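Local coordinates for protein putative polyketide cyclase (Bacillus cereus, PDB 3K0Z) that is of unknown function but belongs to the SnoaL-like polyketide cyclase family of the NTF2 clan, and probably binds a small molecule in the pocket of its curved sheet, at residues A[44-49]-A[53-58]; A[66-69]-A[73-76]; A[71-74]-A[80-83]; A[128-131]-A[136-139]. All blocks are in the same frame, centred on the assembly; numbering follows the deposited sequence.

Contact 1: A[44-49]-A[53-58]; sequences YAFWDT and ELIPQT
Phe46 presents one face of its ring to Ile55, whose CG1 sits 4.1 Å from the ring centroid of Phe46 and only 14° off the normal, a CH-pi contact shifted from the centre toward the rim. The ethyl branch of Ile55 then runs on across the ring, and its CD1 ends 3.8 Å from Phe46 CZ. With CG anti to the backbone N (chi1 171°), the Phe46 ring leans out from its helix toward the short turn that follows. Beside this pair Leu54 reaches in with a single methyl: CD1 lies 3.5 Å from Phe46 N and 3.7 Å from Ala45 CB, so it rests on the helix backbone as much as on side chains. In the NTF2-like fold, helices lie across a strongly curved sheet; here the last turns of helix 30-49 pack against Leu54 and the start of the short, weakly bonded helix 55-58. Ala83 of helix 76-87 also touches Phe46, which is thereby wedged between Ile55 and a third helix. No hydrogen bond crosses the contact, but side-chain hydroxyls bind backbone oxygens on both sides of it. Thr49 OG1 donates to Ala45 O at 2.7 Å, while Thr49 N reaches the same oxygen from the opposite face of the carbonyl plane. Likewise Thr58 OG1 donates to Leu54 O at 2.7 Å, with Gln57 N arriving from the other face. Met16, from the N-terminal arm, covers both Ala45 and Leu54.

Contact 2: A[66-69]-A[73-76]; sequences HTLP and PQGT
Leu68 pushes both of its methyl groups into the bend made by Pro73 and Gln74. CD1 of Leu68 comes to 3.4 Å from Pro73 O, and CD2 meets the amide end of Gln74, 3.5 Å from NE2. Both methyls rest against the same side of Gln74 CA, CD1 at 3.9 Å and CD2 at 3.8 Å. A chi1 of -161° sets Leu68 CG opposite its N, and the fork then spans to the 73-76 arm. Gln74 answers by bending at chi2, 54°, which folds its amide back beside Leu68. Both segments belong to the long loop that joins strand 63-65 to helix 76-87 in this NTF2-like fold, and the leucine bridges the loop's two arms. The amide is held as well as packed: OE1 of Gln74 takes the N-H of Gly75 at 2.8 Å through a bent bond, and also that of Asp65 at the end of the strand. Beyond these methyl contacts the two arms are loosely joined. The Leu68 and Gln74 CA atoms, the closest pair, stay 6.9 Å apart, no hydrogen bond joins the arms, and none of the three touching residues is buried. Pro73 meets Leu68 through its carbonyl O; its CB points away from the leucine, and a bound cyclohexylaminoethanesulfonic acid lies about 6 Å from its side chain. Thr67 packs on Phe125 of the second subunit, its OG1 bonded to His142 N.

Contact 3: A[71-74]-A[80-83]; sequences GRPQ and KFAA
Arg72 NE makes a salt bridge to a sulfonate oxygen of a bound cyclohexylaminoethanesulfonic acid, and the same guanidinium lies with one face against Ala82. The methyl of Ala82 sits toward the rim of that flat group: CB is 3.5 Å from Arg72 NE and 3.5 Å from NH2, with CZ of the arginine at 3.6 Å. The arginine chain leaves its backbone extended and then turns at chi3 (-72°), which lays the guanidinium along the helix surface instead of pointing it outward. Trp47 of helix 30-49 touches both Arg72 and Ala82, adding an aromatic wall to this patch, while Asp65 gives NH1 a long, weak ion pair. The bound anion helps to fix the orientation of the guanidinium. The loop after strand 63-65 thus folds back onto helix 76-87, one of the helices of the NTF2-like fold, and the ligand, probably from the crystallisation liquor, may mark a pocket beside it. The second half of the contact is apolar. Pro73 and Phe81 cross at about a right angle, with Pro73 CD 3.6 Å from Phe81 CD2 and CG 4.0 Å from Phe81 CB. A chi1 of 177° swings the Phe81 ring out alongside the loop as far as Gly71, whose carbonyl O lies 3.8 Å from Phe81 CE2. At the phi of Gly71, 94°, a side chain would be jammed against the carbonyl O of the preceding residue. This aromatic end is at the surface, with Gly71 exposed and Phe81 partly so.

Contact 4: A[128-131]-A[136-139]; sequences DILH and KITE
The imidazole of His131 and the carboxylate of Glu139 lie side by side, their planes only 18° apart. The carboxylate comes to the edge of the ring, where His131 ND1 donates a fairly straight hydrogen bond of 2.8 Å to the anti lone pair of Glu139 OE2. His66 NE2 holds the other oxygen, OE1, so both ends of the carboxylate are engaged and its rotation is restricted. Glu139 CG lies between the backbone N and the carbonyl carbon (chi1 57°), and from there the extended chain runs alongside the histidine, CG of Glu139 passing 3.6 Å from His131 CB. Thr138 OG1 approaches the same ring obliquely. Beneath these groups the backbones are bonded at one residue against two: His131 N donates to Glu139 O at 3.0 Å, while His131 O accepts from Thr138 N at 2.8 Å and has Ile137 CA at 3.3 Å in a CA-H...O contact. On the other side of the sheet Leu130 CD1 meets Ile137 CD1 at 3.8 Å, and Phe43 of helix 30-49 packs on both. Thr138, with psi -30°, has a helix-like backbone, whereas Glu139 is fully extended. Two residues set opposite one, with these angles and bonds, fit a classic beta bulge, here in the antiparallel hairpin of strands 120-133 and 136-144 in the curved NTF2-like sheet.

Overall arrangement
Contacts 2 and 3 share Pro73 and Gln74, with centres about 7 Å apart, and so form one continuous patch on the loop before helix 76-87, next to the bound cyclohexylaminoethanesulfonic acid. Contact 1 backs this helix: Phe46 CZ lies 3.8 Å from Ala83 CB, and Ile55 CD1 3.5 Å from Lys80 CG. It is also tied to the hairpin of contact 4 by probable hydrogen bonds, Tyr44 OH to Asp128 OD2 and Pro56 O to Lys136 NZ, each 2.6 Å. Contact 2 reaches contact 4 through His66 NE2 and Glu139 OE1, 2.7 Å apart. Contacts 3 and 4 do not touch, their nearest atoms being about 8 Å apart.

Contact 1: A[44-49]-A[53-58]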
loop_
_atom_site.group_PDB
_atom_site.type_symbol
_atom_site.label_atom_id
_atom_site.label_comp_id
_atom_site.label_asym_id
_atom_site.label_seq_id
_atom_site.Cartn_x
_atom_site.Cartn_y
_atom_site.Cartn_z
ATOM N N TYR A 44 -1.348 -14.972 0.966
ATOM C CA TYR A 44 -0.318 -14.791 2.016
ATOM C C TYR A 44 0.154 -16.122 2.643
ATOM O O TYR A 44 1.287 -16.175 3.125
ATOM C CB TYR A 44 -0.651 -13.660 3.014
ATOM C CG TYR A 44 -0.844 -12.414 2.187
ATOM C CD1 TYR A 44 0.233 -11.825 1.535
ATOM C CD2 TYR A 44 -2.110 -11.922 1.936
ATOM C CE1 TYR A 44 0.067 -10.770 0.635
ATOM C CE2 TYR A 44 -2.289 -10.829 1.071
ATOM C CZ TYR A 44 -1.191 -10.271 0.430
ATOM O OH TYR A 44 -1.372 -9.240 -0.440
ATOM N N ALA A 45 -0.658 -17.178 2.603
ATOM C CA ALA A 45 -0.159 -18.546 2.919
ATOM C C ALA A 45 0.982 -18.937 1.966
ATOM O O ALA A 45 1.971 -19.514 2.387
ATOM C CB ALA A 45 -1.274 -19.600 2.886
ATOM N N PHE A 46 0.831 -18.619 0.683
ATOM C CA PHE A 46 1.863 -18.925 -0.262
ATOM C C PHE A 46 3.125 -18.129 0.087
ATOM O O PHE A 46 4.215 -18.684 0.172
ATOM C CB PHE A 46 1.428 -18.626 -1.685
ATOM C CG PHE A 46 2.558 -18.724 -2.639
ATOM C CD1 PHE A 46 3.126 -19.962 -2.923
ATOM C CD2 PHE A 46 3.123 -17.588 -3.178
ATOM C CE1 PHE A 46 4.230 -20.058 -3.779
ATOM C CE2 PHE A 46 4.208 -17.666 -4.036
ATOM C CZ PHE A 46 4.771 -18.892 -4.330
ATOM N N TRP A 47 2.994 -16.826 0.297
ATOM C CA TRP A 47 4.186 -16.052 0.661
ATOM C C TRP A 47 4.790 -16.538 1.970
ATOM O O TRP A 47 6.015 -16.482 2.126
ATOM C CB TRP A 47 3.891 -14.578 0.733
ATOM C CG TRP A 47 3.568 -13.964 -0.627
ATOM C CD1 TRP A 47 2.409 -13.355 -0.991
ATOM C CD2 TRP A 47 4.428 -13.923 -1.799
ATOM N NE1 TRP A 47 2.490 -12.926 -2.295
ATOM C CE2 TRP A 47 3.708 -13.283 -2.819
ATOM C CE3 TRP A 47 5.735 -14.357 -2.062
ATOM C CZ2 TRP A 47 4.256 -13.033 -4.090
ATOM C CZ3 TRP A 47 6.281 -14.140 -3.344
ATOM C CH2 TRP A 47 5.526 -13.488 -4.339
ATOM N N ASP A 48 3.965 -17.021 2.906
ATOM C CA ASP A 48 4.512 -17.516 4.171
ATOM C C ASP A 48 5.210 -18.870 4.016
ATOM O O ASP A 48 6.199 -19.126 4.693
ATOM C CB ASP A 48 3.400 -17.589 5.192
ATOM C CG ASP A 48 3.894 -17.923 6.609
ATOM O OD1 ASP A 48 4.831 -17.292 7.135
ATOM O OD2 ASP A 48 3.337 -18.842 7.195
ATOM N N THR A 49 4.699 -19.723 3.123
ATOM C CA THR A 49 5.145 -21.113 3.005
ATOM C C THR A 49 5.926 -21.510 1.752
ATOM O O THR A 49 6.733 -22.458 1.797
ATOM C CB THR A 49 3.935 -22.060 3.110
ATOM O OG1 THR A 49 3.116 -21.924 1.941
ATOM C CG2 THR A 49 3.126 -21.698 4.340
ATOM N N GLU A 53 1.495 -25.406 -4.802
ATOM C CA GLU A 53 0.172 -25.924 -5.108
ATOM C C GLU A 53 -0.943 -24.913 -4.767
ATOM O O GLU A 53 -2.054 -25.031 -5.268
ATOM C CB GLU A 53 -0.066 -27.267 -4.456
ATOM C CG GLU A 53 -0.214 -27.254 -2.926
ATOM C CD GLU A 53 1.108 -27.450 -2.183
ATOM O OE1 GLU A 53 2.230 -27.283 -2.793
ATOM O OE2 GLU A 53 1.004 -27.767 -0.965
ATOM N N LEU A 54 -0.631 -23.905 -3.960
ATOM C CA LEU A 54 -1.604 -22.832 -3.643
ATOM C C LEU A 54 -1.851 -21.918 -4.825
ATOM O O LEU A 54 -2.934 -21.311 -4.990
ATOM C CB LEU A 54 -1.120 -21.991 -2.453
ATOM C CG LEU A 54 -1.177 -22.656 -1.077
ATOM C CD1 LEU A 54 -0.556 -21.736 -0.110
ATOM C CD2 LEU A 54 -2.672 -23.022 -0.678
ATOM N N ILE A 55 -0.848 -21.768 -5.664
ATOM C CA ILE A 55 -0.950 -20.781 -6.759
ATOM C C ILE A 55 -2.189 -20.929 -7.665
ATOM O O ILE A 55 -2.974 -19.991 -7.812
ATOM C CB ILE A 55 0.372 -20.716 -7.569
ATOM C CG1 ILE A 55 1.476 -20.128 -6.691
ATOM C CG2 ILE A 55 0.214 -19.854 -8.837
ATOM C CD1 ILE A 55 2.854 -20.233 -7.278
ATOM N N PRO A 56 -2.398 -22.096 -8.259
ATOM C CA PRO A 56 -3.604 -22.196 -9.041
ATOM C C PRO A 56 -4.914 -22.133 -8.248
ATOM O O PRO A 56 -5.983 -22.018 -8.854
ATOM C CB PRO A 56 -3.462 -23.558 -9.733
ATOM C CG PRO A 56 -2.418 -24.279 -9.008
ATOM C CD PRO A 56 -1.592 -23.323 -8.286
ATOM N N GLN A 57 -4.869 -22.231 -6.920
ATOM C CA GLN A 57 -6.097 -22.076 -6.164
ATOM C C GLN A 57 -6.336 -20.607 -5.827
ATOM O O GLN A 57 -7.387 -20.262 -5.292
ATOM C CB GLN A 57 -6.043 -22.883 -4.873
ATOM C CG GLN A 57 -5.835 -24.397 -5.087
ATOM C CD GLN A 57 -5.655 -25.121 -3.780
ATOM O OE1 GLN A 57 -6.603 -25.303 -3.047
ATOM N NE2 GLN A 57 -4.425 -25.569 -3.498
ATOM N N THR A 58 -5.353 -19.749 -6.119
ATOM C CA THR A 58 -5.350 -18.373 -5.597
ATOM C C THR A 58 -5.367 -17.294 -6.673
ATOM O O THR A 58 -6.095 -16.292 -6.528
ATOM C CB THR A 58 -4.123 -18.156 -4.714
ATOM O OG1 THR A 58 -4.014 -19.224 -3.760
ATOM C CG2 THR A 58 -4.184 -16.781 -3.984
#

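Contact 2: A[66-69]-A[73-76]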
loop_
_atom_site.group_PDB
_atom_site.type_symbol
_atom_site.label_atom_id
_atom_site.label_comp_id
_atom_site.label_asym_id
_atom_site.label_seq_id
_atom_site.Cartn_x
_atom_site.Cartn_y
_atom_site.Cartn_z
ATOM N N HIS A 66 1.353 -5.549 -11.901
ATOM C CA HIS A 66 1.593 -4.225 -12.438
ATOM C C HIS A 66 2.805 -3.520 -11.882
ATOM O O HIS A 66 3.174 -2.477 -12.404
ATOM C CB HIS A 66 0.373 -3.338 -12.180
ATOM C CG HIS A 66 -0.835 -3.794 -12.915
ATOM N ND1 HIS A 66 -1.006 -3.551 -14.254
ATOM C CD2 HIS A 66 -1.909 -4.508 -12.518
ATOM C CE1 HIS A 66 -2.146 -4.083 -14.649
ATOM N NE2 HIS A 66 -2.715 -4.670 -13.616
ATOM N N THR A 67 3.421 -4.059 -10.827
ATOM C CA THR A 67 4.520 -3.373 -10.151
ATOM C C THR A 67 5.645 -4.393 -9.877
ATOM O O THR A 67 6.014 -4.663 -8.748
ATOM C CB THR A 67 3.980 -2.778 -8.850
ATOM O OG1 THR A 67 3.366 -3.821 -8.087
ATOM C CG2 THR A 67 2.918 -1.666 -9.096
ATOM N N LEU A 68 6.198 -4.926 -10.955
ATOM C CA LEU A 68 7.022 -6.112 -10.894
ATOM C C LEU A 68 8.390 -5.715 -10.404
ATOM O O LEU A 68 8.997 -4.864 -11.023
ATOM C CB LEU A 68 7.032 -6.697 -12.302
ATOM C CG LEU A 68 7.403 -8.111 -12.636
ATOM C CD1 LEU A 68 6.500 -9.159 -11.890
ATOM C CD2 LEU A 68 7.339 -8.215 -14.172
ATOM N N PRO A 69 8.858 -6.256 -9.246
ATOM C CA PRO A 69 10.230 -5.956 -8.807
ATOM C C PRO A 69 11.285 -6.257 -9.878
ATOM O O PRO A 69 11.072 -7.141 -10.727
ATOM C CB PRO A 69 10.405 -6.866 -7.595
ATOM C CG PRO A 69 9.052 -7.035 -7.059
ATOM C CD PRO A 69 8.175 -7.116 -8.267
ATOM N N PRO A 73 10.322 -12.368 -12.761
ATOM C CA PRO A 73 9.545 -12.671 -13.951
ATOM C C PRO A 73 8.076 -12.288 -13.793
ATOM O O PRO A 73 7.535 -12.333 -12.690
ATOM C CB PRO A 73 9.656 -14.207 -14.086
ATOM C CG PRO A 73 10.738 -14.642 -13.172
ATOM C CD PRO A 73 10.961 -13.570 -12.171
ATOM N N GLN A 74 7.428 -11.959 -14.899
ATOM C CA GLN A 74 5.997 -11.682 -14.871
ATOM C C GLN A 74 5.227 -12.993 -14.640
ATOM O O GLN A 74 5.738 -14.077 -14.927
ATOM C CB GLN A 74 5.571 -11.036 -16.184
ATOM C CG GLN A 74 4.110 -10.635 -16.281
ATOM C CD GLN A 74 3.670 -9.743 -15.131
ATOM O OE1 GLN A 74 3.096 -10.229 -14.159
ATOM N NE2 GLN A 74 3.975 -8.451 -15.216
ATOM N N GLY A 75 4.036 -12.880 -14.053
ATOM C CA GLY A 75 3.089 -13.986 -13.968
ATOM C C GLY A 75 3.254 -14.972 -12.844
ATOM O O GLY A 75 4.043 -14.767 -11.906
ATOM N N THR A 76 2.540 -16.083 -12.969
ATOM C CA THR A 76 2.627 -17.139 -11.971
ATOM C C THR A 76 4.065 -17.678 -11.804
ATOM O O THR A 76 4.461 -17.990 -10.689
ATOM C CB THR A 76 1.649 -18.302 -12.278
ATOM O OG1 THR A 76 1.953 -18.854 -13.547
ATOM C CG2 THR A 76 0.184 -17.831 -12.249
#

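Contact 3: A[71-74]-A[80-83]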
loop_
_atom_site.group_PDB
_atom_site.type_symbol
_atom_site.label_atom_id
_atom_site.label_comp_id
_atom_site.label_asym_id
_atom_site.label_seq_id
_atom_site.Cartn_x
_atom_site.Cartn_y
_atom_site.Cartn_z
ATOM N N GLY A 71 13.991 -7.890 -11.793
ATOM C CA GLY A 71 14.478 -9.260 -11.732
ATOM C C GLY A 71 13.388 -10.314 -11.576
ATOM O O GLY A 71 13.630 -11.497 -11.841
ATOM N N ARG A 72 12.198 -9.917 -11.133
ATOM C CA ARG A 72 11.132 -10.888 -10.971
ATOM C C ARG A 72 10.450 -11.107 -12.323
ATOM O O ARG A 72 10.054 -10.154 -12.960
ATOM C CB ARG A 72 10.096 -10.421 -9.965
ATOM C CG ARG A 72 9.090 -11.491 -9.715
ATOM C CD ARG A 72 8.024 -11.021 -8.835
ATOM N NE ARG A 72 8.533 -10.877 -7.485
ATOM C CZ ARG A 72 7.798 -10.595 -6.427
ATOM N NH1 ARG A 72 6.490 -10.455 -6.531
ATOM N NH2 ARG A 72 8.387 -10.476 -5.235
ATOM N N PRO A 73 10.322 -12.368 -12.761
ATOM C CA PRO A 73 9.545 -12.671 -13.951
ATOM C C PRO A 73 8.076 -12.288 -13.793
ATOM O O PRO A 73 7.535 -12.333 -12.690
ATOM C CB PRO A 73 9.656 -14.207 -14.086
ATOM C CG PRO A 73 10.738 -14.642 -13.172
ATOM C CD PRO A 73 10.961 -13.570 -12.171
ATOM N N GLN A 74 7.428 -11.959 -14.899
ATOM C CA GLN A 74 5.997 -11.682 -14.871
ATOM C C GLN A 74 5.227 -12.993 -14.640
ATOM O O GLN A 74 5.738 -14.077 -14.927
ATOM C CB GLN A 74 5.571 -11.036 -16.184
ATOM C CG GLN A 74 4.110 -10.635 -16.281
ATOM C CD GLN A 74 3.670 -9.743 -15.131
ATOM O OE1 GLN A 74 3.096 -10.229 -14.159
ATOM N NE2 GLN A 74 3.975 -8.451 -15.216
ATOM N N LYS A 80 6.580 -18.126 -8.078
ATOM C CA LYS A 80 7.439 -19.267 -7.732
ATOM C C LYS A 80 8.897 -18.860 -7.602
ATOM O O LYS A 80 9.612 -19.325 -6.705
ATOM C CB LYS A 80 7.312 -20.316 -8.824
ATOM C CG LYS A 80 5.896 -20.826 -8.982
ATOM C CD LYS A 80 5.801 -21.829 -10.104
ATOM C CE LYS A 80 4.357 -22.130 -10.419
ATOM N NZ LYS A 80 4.306 -22.954 -11.651
ATOM N N PHE A 81 9.345 -18.029 -8.534
ATOM C CA PHE A 81 10.717 -17.520 -8.503
ATOM C C PHE A 81 11.005 -16.757 -7.223
ATOM O O PHE A 81 11.979 -17.035 -6.544
ATOM C CB PHE A 81 11.010 -16.636 -9.707
ATOM C CG PHE A 81 12.390 -16.024 -9.673
ATOM C CD1 PHE A 81 13.484 -16.758 -10.073
ATOM C CD2 PHE A 81 12.593 -14.723 -9.214
ATOM C CE1 PHE A 81 14.771 -16.206 -10.020
ATOM C CE2 PHE A 81 13.877 -14.180 -9.155
ATOM C CZ PHE A 81 14.958 -14.937 -9.542
ATOM N N ALA A 82 10.132 -15.818 -6.886
ATOM C CA ALA A 82 10.300 -14.927 -5.747
ATOM C C ALA A 82 10.360 -15.649 -4.397
ATOM O O ALA A 82 11.194 -15.301 -3.527
ATOM C CB ALA A 82 9.148 -13.824 -5.752
ATOM N N ALA A 83 9.482 -16.618 -4.211
ATOM C CA ALA A 83 9.427 -17.396 -2.976
ATOM C C ALA A 83 10.753 -18.149 -2.749
ATOM O O ALA A 83 11.298 -18.138 -1.655
ATOM C CB ALA A 83 8.262 -18.375 -3.021
#

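Contact 4: A[128-131]-A[136-139]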
loop_
_atom_site.group_PDB
_atom_site.type_symbol
_atom_site.label_atom_id
_atom_site.label_comp_id
_atom_site.label_asym_id
_atom_site.label_seq_id
_atom_site.Cartn_x
_atom_site.Cartn_y
_atom_site.Cartn_z
ATOM N N ASP A 128 -0.274 -4.288 -0.385
ATOM C CA ASP A 128 -0.649 -4.827 -1.677
ATOM C C ASP A 128 -2.073 -4.459 -1.975
ATOM O O ASP A 128 -2.912 -4.455 -1.075
ATOM C CB ASP A 128 -0.639 -6.354 -1.710
ATOM C CG ASP A 128 0.716 -6.992 -1.409
ATOM O OD1 ASP A 128 1.706 -6.299 -1.035
ATOM O OD2 ASP A 128 0.796 -8.237 -1.583
ATOM N N ILE A 129 -2.347 -4.187 -3.239
ATOM C CA ILE A 129 -3.709 -3.993 -3.725
ATOM C C ILE A 129 -3.964 -5.152 -4.703
ATOM O O ILE A 129 -3.246 -5.314 -5.705
ATOM C CB ILE A 129 -3.906 -2.662 -4.449
ATOM C CG1 ILE A 129 -3.716 -1.498 -3.460
ATOM C CG2 ILE A 129 -5.317 -2.633 -5.081
ATOM C CD1 ILE A 129 -3.503 -0.151 -4.132
ATOM N N LEU A 130 -4.977 -5.938 -4.384
ATOM C CA LEU A 130 -5.352 -7.111 -5.178
ATOM C C LEU A 130 -6.685 -6.895 -5.891
ATOM O O LEU A 130 -7.619 -6.425 -5.276
ATOM C CB LEU A 130 -5.496 -8.295 -4.249
ATOM C CG LEU A 130 -4.384 -8.629 -3.259
ATOM C CD1 LEU A 130 -4.933 -9.735 -2.329
ATOM C CD2 LEU A 130 -3.051 -9.043 -3.877
ATOM N N HIS A 131 -6.766 -7.265 -7.172
ATOM C CA HIS A 131 -8.016 -7.263 -7.918
ATOM C C HIS A 131 -8.490 -8.713 -7.936
ATOM O O HIS A 131 -7.752 -9.613 -8.375
ATOM C CB HIS A 131 -7.776 -6.805 -9.316
ATOM C CG HIS A 131 -8.960 -6.179 -9.973
ATOM N ND1 HIS A 131 -8.853 -5.478 -11.156
ATOM C CD2 HIS A 131 -10.259 -6.101 -9.600
ATOM C CE1 HIS A 131 -10.049 -5.024 -11.497
ATOM N NE2 HIS A 131 -10.919 -5.390 -10.568
ATOM N N LYS A 136 -10.681 -15.397 -7.408
ATOM C CA LYS A 136 -9.253 -15.443 -7.683
ATOM C C LYS A 136 -8.649 -14.082 -8.003
ATOM O O LYS A 136 -9.320 -13.191 -8.495
ATOM C CB LYS A 136 -8.926 -16.465 -8.763
ATOM C CG LYS A 136 -9.243 -17.892 -8.313
ATOM C CD LYS A 136 -8.370 -18.884 -8.993
ATOM C CE LYS A 136 -8.920 -20.309 -8.886
ATOM N NZ LYS A 136 -8.190 -21.153 -9.863
ATOM N N ILE A 137 -7.374 -13.925 -7.672
ATOM C CA ILE A 137 -6.672 -12.670 -7.877
ATOM C C ILE A 137 -6.245 -12.633 -9.341
ATOM O O ILE A 137 -5.548 -13.559 -9.813
ATOM C CB ILE A 137 -5.432 -12.582 -6.953
ATOM C CG1 ILE A 137 -5.851 -12.639 -5.460
ATOM C CG2 ILE A 137 -4.595 -11.332 -7.298
ATOM C CD1 ILE A 137 -4.601 -12.883 -4.509
ATOM N N THR A 138 -6.661 -11.594 -10.068
ATOM C CA THR A 138 -6.302 -11.473 -11.480
ATOM C C THR A 138 -5.058 -10.599 -11.715
ATOM O O THR A 138 -4.319 -10.786 -12.686
ATOM C CB THR A 138 -7.445 -10.916 -12.283
ATOM O OG1 THR A 138 -7.720 -9.576 -11.867
ATOM C CG2 THR A 138 -8.680 -11.817 -12.158
ATOM N N GLU A 139 -4.849 -9.626 -10.840
ATOM C CA GLU A 139 -3.738 -8.693 -10.993
ATOM C C GLU A 139 -3.457 -7.987 -9.647
ATOM O O GLU A 139 -4.276 -8.022 -8.714
ATOM C CB GLU A 139 -4.018 -7.659 -12.106
ATOM C CG GLU A 139 -5.278 -6.865 -11.902
ATOM C CD GLU A 139 -5.710 -6.006 -13.114
ATOM O OE1 GLU A 139 -5.008 -5.907 -14.109
ATOM O OE2 GLU A 139 -6.755 -5.379 -13.038
#